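Local coordinates for putative membrane anchored protein (Corynebacterium diphtheriae, PDB 3LSO) that is of unknown function but is probably held at the cell membrane by a transmembrane helix and carries a chain of beta-rich domains, at residues L152-T162 against T175-T186; A307-P318 against P447-G455. All coordinates share one frame; numbering follows the deposited sequence.

Interaction 1 (152-162 with 175-186) comes first along the chain and closes before interaction 2 (307-318 with 447-455) opens. Their centres lie about 58 Å apart on opposite sides of the chain's centre, and their nearest atoms are about 35 Å apart, so neither can brace the other directly. They share no strand or sheet. Interaction 1 joins neighbours in sequence, strand 150-167 with strands 170-177 and 185-190, inside the DIP2116-like N-terminal region. Interaction 2 instead ties strand 314-316 to strand 440-453 across 128 intervening residues. In this elongated construct, whose modelled part has no helix, each contact therefore belongs to a separate beta-rich part of the chain.

Interaction 1: residues L152-T162 against T175-T186; sequences LTFIPEKTILT and TCTTNADKPFAT
The ring of Pro-156 leans on the outer end of Phe-184, with Pro-156 CB 3.7 Å from Phe-184 CZ, while Pro-156 CG lies 3.9 Å from Ala-180 CB. Phe-184 turns its CG anti to its own carbonyl carbon (chi1 -53°), which carries the ring inward towards Pro-156; Ile-160 and Phe-53 also border it, the Phe-53 plane lying about 15° from its own. The backbone holds this end in place through Phe-184 N to Phe-154 O, 2.9 Å, a bond bent at the hydrogen (135°). At the other end of the contact, a classic beta bulge sets two residues, Ile-160 and Leu-161, opposite Cys-176 in the hairpin of strands 150-167 and 170-177. Cys-176 N donates to Leu-161 O at 2.8 Å, whereas the return bond from Leu-161 N to Cys-176 O is weak at 3.4 Å. Beside the bulge Leu-161 CD2 packs 3.9 Å from Cys-176 SG, the sulfur of the disulfide to Cys-32, and Thr-178 OG1 is engaged by Asp-29 O. Lys-158 and Pro-183 lie instead at the surface. There Lys-158, bent at chi2 and chi4, runs alongside Asn-179 and brings its CE within 3.2 Å of Asn-179 OD1, with the ammonium farther off, and Ile-155 CD1 makes a close apolar contact, side by side, with Pro-183 CB at 3.7 Å.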
loop_
_atom_site.group_PDB
_atom_site.type_symbol
_atom_site.label_atom_id
_atom_site.label_comp_id
_atom_site.label_asym_id
_atom_site.label_seq_id
_atom_site.Cartn_x
_atom_site.Cartn_y
_atom_site.Cartn_z
ATOM N N LEU B 152 -20.153 -2.711 7.738
ATOM C CA LEU B 152 -21.183 -2.226 8.645
ATOM C C LEU B 152 -22.483 -2.143 7.897
ATOM O O LEU B 152 -22.531 -1.559 6.808
ATOM C CB LEU B 152 -20.820 -0.851 9.181
ATOM C CG LEU B 152 -19.652 -0.910 10.146
ATOM C CD1 LEU B 152 -19.341 0.475 10.668
ATOM C CD2 LEU B 152 -19.974 -1.858 11.280
ATOM N N THR B 153 -23.535 -2.720 8.481
ATOM C CA THR B 153 -24.858 -2.720 7.844
ATOM C C THR B 153 -25.945 -2.214 8.791
ATOM O O THR B 153 -26.175 -2.781 9.870
ATOM C CB THR B 153 -25.229 -4.101 7.250
ATOM O OG1 THR B 153 -24.105 -4.639 6.537
ATOM C CG2 THR B 153 -26.396 -3.964 6.294
ATOM N N PHE B 154 -26.604 -1.136 8.379
ATOM C CA PHE B 154 -27.580 -0.471 9.226
ATOM C C PHE B 154 -29.027 -0.765 8.817
ATOM O O PHE B 154 -29.626 -0.023 8.036
ATOM C CB PHE B 154 -27.318 1.044 9.287
ATOM C CG PHE B 154 -26.056 1.437 10.034
ATOM C CD1 PHE B 154 -25.297 0.495 10.739
ATOM C CD2 PHE B 154 -25.650 2.765 10.064
ATOM C CE1 PHE B 154 -24.144 0.868 11.423
ATOM C CE2 PHE B 154 -24.499 3.151 10.751
ATOM C CZ PHE B 154 -23.749 2.201 11.431
ATOM N N ILE B 155 -29.572 -1.857 9.358
ATOM C CA ILE B 155 -30.971 -2.251 9.190
ATOM C C ILE B 155 -31.807 -1.441 10.173
ATOM O O ILE B 155 -31.300 -1.052 11.211
ATOM C CB ILE B 155 -31.155 -3.761 9.534
ATOM C CG1 ILE B 155 -30.066 -4.621 8.885
ATOM C CG2 ILE B 155 -32.552 -4.272 9.151
ATOM C CD1 ILE B 155 -29.925 -4.444 7.382
ATOM N N PRO B 156 -33.089 -1.169 9.848
ATOM C CA PRO B 156 -33.979 -0.713 10.935
ATOM C C PRO B 156 -34.287 -1.839 11.924
ATOM O O PRO B 156 -34.135 -3.015 11.592
ATOM C CB PRO B 156 -35.261 -0.281 10.204
ATOM C CG PRO B 156 -35.183 -0.909 8.844
ATOM C CD PRO B 156 -33.720 -1.045 8.519
ATOM N N GLU B 157 -34.689 -1.477 13.134
ATOM C CA GLU B 157 -35.146 -2.454 14.110
ATOM C C GLU B 157 -36.629 -2.709 13.892
ATOM O O GLU B 157 -37.351 -1.826 13.444
ATOM C CB GLU B 157 -34.862 -1.976 15.542
ATOM C CG GLU B 157 -33.525 -2.498 16.144
ATOM C CD GLU B 157 -33.576 -3.985 16.537
ATOM O OE1 GLU B 157 -34.699 -4.531 16.710
ATOM O OE2 GLU B 157 -32.504 -4.616 16.673
ATOM N N LYS B 158 -37.077 -3.925 14.186
ATOM C CA LYS B 158 -38.490 -4.270 14.052
ATOM C C LYS B 158 -39.376 -3.203 14.724
ATOM O O LYS B 158 -40.372 -2.771 14.140
ATOM C CB LYS B 158 -38.755 -5.680 14.599
ATOM C CG LYS B 158 -40.208 -6.177 14.483
ATOM C CD LYS B 158 -40.514 -6.757 13.098
ATOM C CE LYS B 158 -42.014 -7.064 12.921
ATOM N NZ LYS B 158 -42.335 -8.495 13.178
ATOM N N THR B 159 -39.001 -2.776 15.932
ATOM C CA THR B 159 -39.645 -1.643 16.601
ATOM C C THR B 159 -38.784 -0.413 16.410
ATOM O O THR B 159 -37.910 -0.094 17.222
ATOM C CB THR B 159 -39.891 -1.899 18.114
ATOM O OG1 THR B 159 -40.619 -3.128 18.281
ATOM C CG2 THR B 159 -40.686 -0.756 18.732
ATOM N N ILE B 160 -39.050 0.281 15.321
ATOM C CA ILE B 160 -38.193 1.366 14.872
ATOM C C ILE B 160 -38.325 2.609 15.732
ATOM O O ILE B 160 -37.407 3.416 15.823
ATOM C CB ILE B 160 -38.440 1.699 13.369
ATOM C CG1 ILE B 160 -37.706 2.960 12.953
ATOM C CG2 ILE B 160 -39.895 1.874 13.084
ATOM C CD1 ILE B 160 -36.306 2.700 12.523
ATOM N N LEU B 161 -39.458 2.763 16.389
ATOM C CA LEU B 161 -39.735 4.025 17.057
ATOM C C LEU B 161 -40.700 3.844 18.221
ATOM O O LEU B 161 -41.728 3.178 18.081
ATOM C CB LEU B 161 -40.294 5.003 16.030
ATOM C CG LEU B 161 -40.369 6.488 16.340
ATOM C CD1 LEU B 161 -40.085 7.273 15.055
ATOM C CD2 LEU B 161 -41.743 6.867 16.920
ATOM N N THR B 162 -40.342 4.413 19.374
ATOM C CA THR B 162 -41.238 4.482 20.520
ATOM C C THR B 162 -41.151 5.879 21.073
ATOM O O THR B 162 -40.065 6.471 21.110
ATOM C CB THR B 162 -40.827 3.562 21.675
ATOM O OG1 THR B 162 -39.643 4.086 22.298
ATOM C CG2 THR B 162 -40.611 2.108 21.238
ATOM N N THR B 175 -46.030 3.019 20.101
ATOM C CA THR B 175 -45.060 2.033 19.641
ATOM C C THR B 175 -45.231 1.839 18.145
ATOM O O THR B 175 -46.333 1.564 17.691
ATOM C CB THR B 175 -45.245 0.694 20.347
ATOM O OG1 THR B 175 -44.550 0.732 21.582
ATOM C CG2 THR B 175 -44.670 -0.452 19.516
ATOM N N CYS B 176 -44.143 1.974 17.397
ATOM C CA CYS B 176 -44.168 1.842 15.957
ATOM C C CYS B 176 -43.288 0.699 15.493
ATOM O O CYS B 176 -42.107 0.650 15.838
ATOM C CB CYS B 176 -43.697 3.132 15.302
ATOM S SG CYS B 176 -44.673 4.559 15.739
ATOM N N THR B 177 -43.864 -0.201 14.699
ATOM C CA THR B 177 -43.131 -1.325 14.139
ATOM C C THR B 177 -43.092 -1.224 12.629
ATOM O O THR B 177 -44.050 -0.771 11.997
ATOM C CB THR B 177 -43.794 -2.685 14.470
ATOM O OG1 THR B 177 -44.951 -2.872 13.637
ATOM C CG2 THR B 177 -44.177 -2.795 15.953
ATOM N N THR B 178 -41.993 -1.695 12.054
ATOM C CA THR B 178 -41.851 -1.810 10.609
ATOM C C THR B 178 -41.276 -3.181 10.256
ATOM O O THR B 178 -40.681 -3.838 11.114
ATOM C CB THR B 178 -40.975 -0.669 10.044
ATOM O OG1 THR B 178 -41.161 -0.572 8.628
ATOM C CG2 THR B 178 -39.504 -0.886 10.357
ATOM N N ASN B 179 -41.477 -3.607 9.003
ATOM C CA ASN B 179 -40.933 -4.873 8.475
ATOM C C ASN B 179 -39.810 -4.681 7.461
ATOM O O ASN B 179 -39.499 -5.595 6.701
ATOM C CB ASN B 179 -42.033 -5.700 7.794
ATOM C CG ASN B 179 -43.148 -6.102 8.735
ATOM O OD1 ASN B 179 -42.978 -6.163 9.959
ATOM N ND2 ASN B 179 -44.309 -6.376 8.164
ATOM N N ALA B 180 -39.210 -3.501 7.425
ATOM C CA ALA B 180 -38.194 -3.224 6.422
ATOM C C ALA B 180 -36.842 -3.899 6.706
ATOM O O ALA B 180 -36.385 -3.958 7.857
ATOM C CB ALA B 180 -38.024 -1.734 6.235
ATOM N N ASP B 181 -36.227 -4.407 5.639
ATOM C CA ASP B 181 -34.929 -5.079 5.674
ATOM C C ASP B 181 -33.949 -4.221 4.929
ATOM O O ASP B 181 -32.737 -4.425 5.032
ATOM C CB ASP B 181 -34.978 -6.422 4.925
ATOM C CG ASP B 181 -36.114 -7.322 5.385
ATOM O OD1 ASP B 181 -36.348 -7.406 6.619
ATOM O OD2 ASP B 181 -36.768 -7.950 4.517
ATOM N N LYS B 182 -34.478 -3.291 4.136
ATOM C CA LYS B 182 -33.644 -2.489 3.247
ATOM C C LYS B 182 -32.895 -1.457 4.073
ATOM O O LYS B 182 -33.522 -0.642 4.762
ATOM C CB LYS B 182 -34.452 -1.883 2.093
ATOM C CG LYS B 182 -34.900 -2.957 1.093
ATOM C CD LYS B 182 -35.523 -2.380 -0.170
ATOM C CE LYS B 182 -36.147 -3.479 -1.018
ATOM N NZ LYS B 182 -36.801 -2.896 -2.206
ATOM N N PRO B 183 -31.544 -1.529 4.036
ATOM C CA PRO B 183 -30.648 -0.861 4.985
ATOM C C PRO B 183 -30.357 0.599 4.647
ATOM O O PRO B 183 -30.090 0.930 3.500
ATOM C CB PRO B 183 -29.356 -1.699 4.898
ATOM C CG PRO B 183 -29.636 -2.824 3.853
ATOM C CD PRO B 183 -30.786 -2.324 3.048
ATOM N N PHE B 184 -30.404 1.454 5.659
ATOM C CA PHE B 184 -30.138 2.890 5.509
ATOM C C PHE B 184 -28.753 3.184 4.940
ATOM O O PHE B 184 -28.568 4.182 4.227
ATOM C CB PHE B 184 -30.296 3.624 6.850
ATOM C CG PHE B 184 -31.620 3.382 7.527
ATOM C CD1 PHE B 184 -32.819 3.796 6.927
ATOM C CD2 PHE B 184 -31.675 2.735 8.751
ATOM C CE1 PHE B 184 -34.054 3.566 7.534
ATOM C CE2 PHE B 184 -32.904 2.497 9.365
ATOM C CZ PHE B 184 -34.095 2.917 8.753
ATOM N N ALA B 185 -27.781 2.328 5.268
ATOM C CA ALA B 185 -26.434 2.484 4.734
ATOM C C ALA B 185 -25.490 1.300 4.955
ATOM O O ALA B 185 -25.662 0.479 5.868
ATOM C CB ALA B 185 -25.795 3.785 5.224
ATOM N N THR B 186 -24.504 1.228 4.069
ATOM C CA THR B 186 -23.418 0.285 4.175
ATOM C C THR B 186 -22.110 1.072 4.278
ATOM O O THR B 186 -21.932 2.081 3.589
ATOM C CB THR B 186 -23.421 -0.686 2.970
ATOM O OG1 THR B 186 -24.085 -1.903 3.343
ATOM C CG2 THR B 186 -22.006 -1.008 2.498
#

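Interaction 2: residues A307-P318 against P447-G455; sequences ATSLLKPAKVMP and PETAFEIAG
Val-316 and Phe-451 meet on the buried face of a short parallel pairing, and the valine can be traced atom by atom. Its CB sits 4.0 Å from Phe-451 CD1, in an oblique approach to the ring. From there the two methyls diverge: CG2 packs 3.8 Å from Phe-451 CB, while CG1, placed anti to the backbone N (chi1 166°), lies between Ile-453 CD1 and Phe-451 CD1, 4.2 Å from each. The valine thus spans the two residues that strand 450-453 directs to this face. Phe-451 also meets Ile-303 of strand 298-303 and the ring of Tyr-427, so the pairing borders a wider apolar cluster.

Two of the three backbone bonds of the pairing centre on Glu-452. Glu-452 N donates to Ala-314 O at 2.9 Å and Val-316 N to Glu-452 O at 3.2 Å. On the other face the extended Glu-452 side chain passes the ring of Pro-313, and its OE1 is bound by Ser-259 OG.

Upstream, the carbonyl of Ala-450 is gripped twice. Thr-308 OG1 donates to Ala-450 O at 2.8 Å, in the carbonyl plane on a lone pair, and Ala-314 N, in the third bond of the pairing, reaches the same Ala-450 O at 3.1 Å from a position tilted 23° from that plane. One acceptor therefore pins both ends of the loop from Thr-308 to Ala-314. Before it, Thr-308 N binds Glu-448 O, within the type I turn from Pro-447 to Ala-450. Strand 298-303 pairs antiparallel with 321-329 in one sheet, whereas 314-316 runs parallel to 440-453 in another, consistent with the A/A' arrangement of immunoglobulin-like beta sandwiches, in which the first strand leaves one sheet and pairs parallel with the last strand of the other.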
loop_
_atom_site.group_PDB
_atom_site.type_symbol
_atom_site.label_atom_id
_atom_site.label_comp_id
_atom_site.label_asym_id
_atom_site.label_seq_id
_atom_site.Cartn_x
_atom_site.Cartn_y
_atom_site.Cartn_z
ATOM N N ALA B 307 13.505 -6.993 -20.988
ATOM C CA ALA B 307 14.168 -6.123 -20.045
ATOM C C ALA B 307 13.644 -6.598 -18.715
ATOM O O ALA B 307 12.433 -6.681 -18.536
ATOM C CB ALA B 307 13.770 -4.692 -20.283
ATOM N N THR B 308 14.520 -6.958 -17.792
ATOM C CA THR B 308 14.053 -7.286 -16.459
ATOM C C THR B 308 14.344 -6.085 -15.574
ATOM O O THR B 308 14.509 -4.986 -16.073
ATOM C CB THR B 308 14.713 -8.536 -15.953
ATOM O OG1 THR B 308 16.128 -8.322 -15.906
ATOM C CG2 THR B 308 14.397 -9.678 -16.877
ATOM N N SER B 309 14.404 -6.265 -14.271
ATOM C CA SER B 309 14.698 -5.160 -13.386
ATOM C C SER B 309 15.148 -5.824 -12.110
ATOM O O SER B 309 14.977 -7.033 -11.963
ATOM C CB SER B 309 13.444 -4.348 -13.139
ATOM O OG SER B 309 12.511 -5.088 -12.358
ATOM N N LEU B 310 15.710 -5.078 -11.170
ATOM C CA LEU B 310 16.173 -5.747 -9.953
ATOM C C LEU B 310 15.074 -6.007 -8.942
ATOM O O LEU B 310 15.256 -6.827 -8.049
ATOM C CB LEU B 310 17.417 -5.088 -9.331
ATOM C CG LEU B 310 17.599 -3.599 -9.588
ATOM C CD1 LEU B 310 16.698 -2.831 -8.624
ATOM C CD2 LEU B 310 19.036 -3.182 -9.431
ATOM N N LEU B 311 13.925 -5.356 -9.093
ATOM C CA LEU B 311 12.789 -5.664 -8.223
ATOM C C LEU B 311 12.238 -7.022 -8.639
ATOM O O LEU B 311 11.801 -7.811 -7.801
ATOM C CB LEU B 311 11.703 -4.566 -8.287
ATOM N N LYS B 312 12.315 -7.293 -9.941
ATOM C CA LYS B 312 11.891 -8.568 -10.517
ATOM C C LYS B 312 12.911 -9.116 -11.540
ATOM O O LYS B 312 12.743 -8.950 -12.757
ATOM C CB LYS B 312 10.565 -8.372 -11.208
ATOM C CG LYS B 312 9.907 -9.654 -11.540
ATOM C CD LYS B 312 8.869 -9.450 -12.601
ATOM C CE LYS B 312 8.239 -10.782 -12.922
ATOM N NZ LYS B 312 7.861 -10.694 -14.337
ATOM N N PRO B 313 13.985 -9.765 -11.068
ATOM C CA PRO B 313 14.956 -10.208 -12.062
ATOM C C PRO B 313 14.508 -11.438 -12.806
ATOM O O PRO B 313 13.587 -12.137 -12.363
ATOM C CB PRO B 313 16.186 -10.553 -11.231
ATOM C CG PRO B 313 15.911 -10.021 -9.852
ATOM C CD PRO B 313 14.449 -9.979 -9.689
ATOM N N ALA B 314 15.163 -11.700 -13.929
ATOM C CA ALA B 314 14.970 -12.956 -14.637
ATOM C C ALA B 314 15.284 -14.099 -13.685
ATOM O O ALA B 314 16.289 -14.069 -12.987
ATOM C CB ALA B 314 15.860 -13.015 -15.857
ATOM N N LYS B 315 14.418 -15.093 -13.620
ATOM C CA LYS B 315 14.730 -16.248 -12.786
ATOM C C LYS B 315 15.598 -17.190 -13.613
ATOM O O LYS B 315 15.207 -17.660 -14.668
ATOM C CB LYS B 315 13.467 -16.921 -12.204
ATOM C CG LYS B 315 12.847 -16.148 -11.011
ATOM C CD LYS B 315 11.844 -16.977 -10.187
ATOM C CE LYS B 315 11.112 -16.124 -9.146
ATOM N NZ LYS B 315 9.963 -15.328 -9.735
ATOM N N VAL B 316 16.800 -17.424 -13.132
ATOM C CA VAL B 316 17.784 -18.166 -13.881
ATOM C C VAL B 316 18.410 -19.197 -12.954
ATOM O O VAL B 316 18.480 -19.021 -11.740
ATOM C CB VAL B 316 18.835 -17.206 -14.465
ATOM C CG1 VAL B 316 20.046 -17.932 -14.948
ATOM C CG2 VAL B 316 18.224 -16.378 -15.582
HETATM N N MSE B 317 18.875 -20.278 -13.551
HETATM C CA MSE B 317 19.294 -21.453 -12.831
HETATM C C MSE B 317 20.781 -21.687 -13.148
HETATM O O MSE B 317 21.216 -21.464 -14.278
HETATM C CB MSE B 317 18.440 -22.554 -13.382
HETATM C CG MSE B 317 18.348 -23.734 -12.543
HETATM SE SE MSE B 317 16.595 -23.796 -11.725
HETATM C CE MSE B 317 16.558 -25.716 -11.294
ATOM N N PRO B 318 21.595 -22.093 -12.151
ATOM C CA PRO B 318 23.004 -22.266 -12.536
ATOM C C PRO B 318 23.144 -23.380 -13.567
ATOM O O PRO B 318 22.465 -24.396 -13.471
ATOM C CB PRO B 318 23.691 -22.688 -11.229
ATOM C CG PRO B 318 22.751 -22.361 -10.150
ATOM C CD PRO B 318 21.366 -22.405 -10.731
ATOM N N PRO B 447 20.419 -2.602 -15.194
ATOM C CA PRO B 447 19.434 -3.326 -14.385
ATOM C C PRO B 447 18.443 -4.063 -15.254
ATOM O O PRO B 447 17.711 -4.879 -14.743
ATOM C CB PRO B 447 18.688 -2.214 -13.624
ATOM C CG PRO B 447 19.559 -1.009 -13.700
ATOM C CD PRO B 447 20.381 -1.146 -14.963
ATOM N N GLU B 448 18.398 -3.778 -16.552
ATOM C CA GLU B 448 17.433 -4.468 -17.410
ATOM C C GLU B 448 17.967 -5.839 -17.825
ATOM O O GLU B 448 17.261 -6.595 -18.510
ATOM C CB GLU B 448 17.053 -3.647 -18.642
ATOM C CG GLU B 448 16.212 -2.425 -18.345
ATOM C CD GLU B 448 16.984 -1.285 -17.674
ATOM O OE1 GLU B 448 18.200 -1.419 -17.377
ATOM O OE2 GLU B 448 16.361 -0.231 -17.431
ATOM N N THR B 449 19.189 -6.163 -17.403
ATOM C CA THR B 449 19.751 -7.469 -17.672
ATOM C C THR B 449 19.829 -8.318 -16.394
ATOM O O THR B 449 20.373 -9.418 -16.392
ATOM C CB THR B 449 21.150 -7.352 -18.350
ATOM O OG1 THR B 449 22.145 -6.910 -17.405
ATOM C CG2 THR B 449 21.082 -6.385 -19.545
ATOM N N ALA B 450 19.264 -7.813 -15.302
ATOM C CA ALA B 450 19.450 -8.463 -13.993
ATOM C C ALA B 450 18.850 -9.867 -13.931
ATOM O O ALA B 450 17.752 -10.079 -14.444
ATOM C CB ALA B 450 18.847 -7.605 -12.896
ATOM N N PHE B 451 19.538 -10.799 -13.284
ATOM C CA PHE B 451 18.969 -12.108 -13.033
ATOM C C PHE B 451 19.253 -12.543 -11.612
ATOM O O PHE B 451 20.211 -12.082 -11.008
ATOM C CB PHE B 451 19.478 -13.136 -14.048
ATOM C CG PHE B 451 20.962 -13.448 -13.948
ATOM C CD1 PHE B 451 21.425 -14.443 -13.097
ATOM C CD2 PHE B 451 21.876 -12.783 -14.738
ATOM C CE1 PHE B 451 22.746 -14.745 -13.014
ATOM C CE2 PHE B 451 23.212 -13.084 -14.659
ATOM C CZ PHE B 451 23.644 -14.068 -13.795
ATOM N N GLU B 452 18.408 -13.414 -11.072
ATOM C CA GLU B 452 18.628 -13.937 -9.736
ATOM C C GLU B 452 18.857 -15.426 -9.794
ATOM O O GLU B 452 18.132 -16.135 -10.465
ATOM C CB GLU B 452 17.463 -13.613 -8.792
ATOM C CG GLU B 452 17.858 -13.639 -7.306
ATOM C CD GLU B 452 16.777 -13.153 -6.335
ATOM O OE1 GLU B 452 15.865 -12.400 -6.742
ATOM O OE2 GLU B 452 16.854 -13.534 -5.142
ATOM N N ILE B 453 19.900 -15.881 -9.114
ATOM C CA ILE B 453 20.070 -17.284 -8.805
ATOM C C ILE B 453 19.404 -17.500 -7.477
ATOM O O ILE B 453 19.840 -16.941 -6.482
ATOM C CB ILE B 453 21.548 -17.645 -8.670
ATOM C CG1 ILE B 453 22.295 -17.404 -9.989
ATOM C CG2 ILE B 453 21.710 -19.067 -8.163
ATOM C CD1 ILE B 453 21.773 -18.171 -11.162
ATOM N N ALA B 454 18.351 -18.305 -7.451
ATOM C CA ALA B 454 17.536 -18.431 -6.231
ATOM C C ALA B 454 18.337 -18.851 -5.004
ATOM O O ALA B 454 19.443 -19.389 -5.112
ATOM C CB ALA B 454 16.328 -19.349 -6.443
ATOM N N GLY B 455 17.777 -18.562 -3.835
ATOM C CA GLY B 455 18.421 -18.872 -2.580
ATOM C C GLY B 455 17.601 -19.894 -1.833
ATOM O O GLY B 455 16.660 -20.473 -2.385
#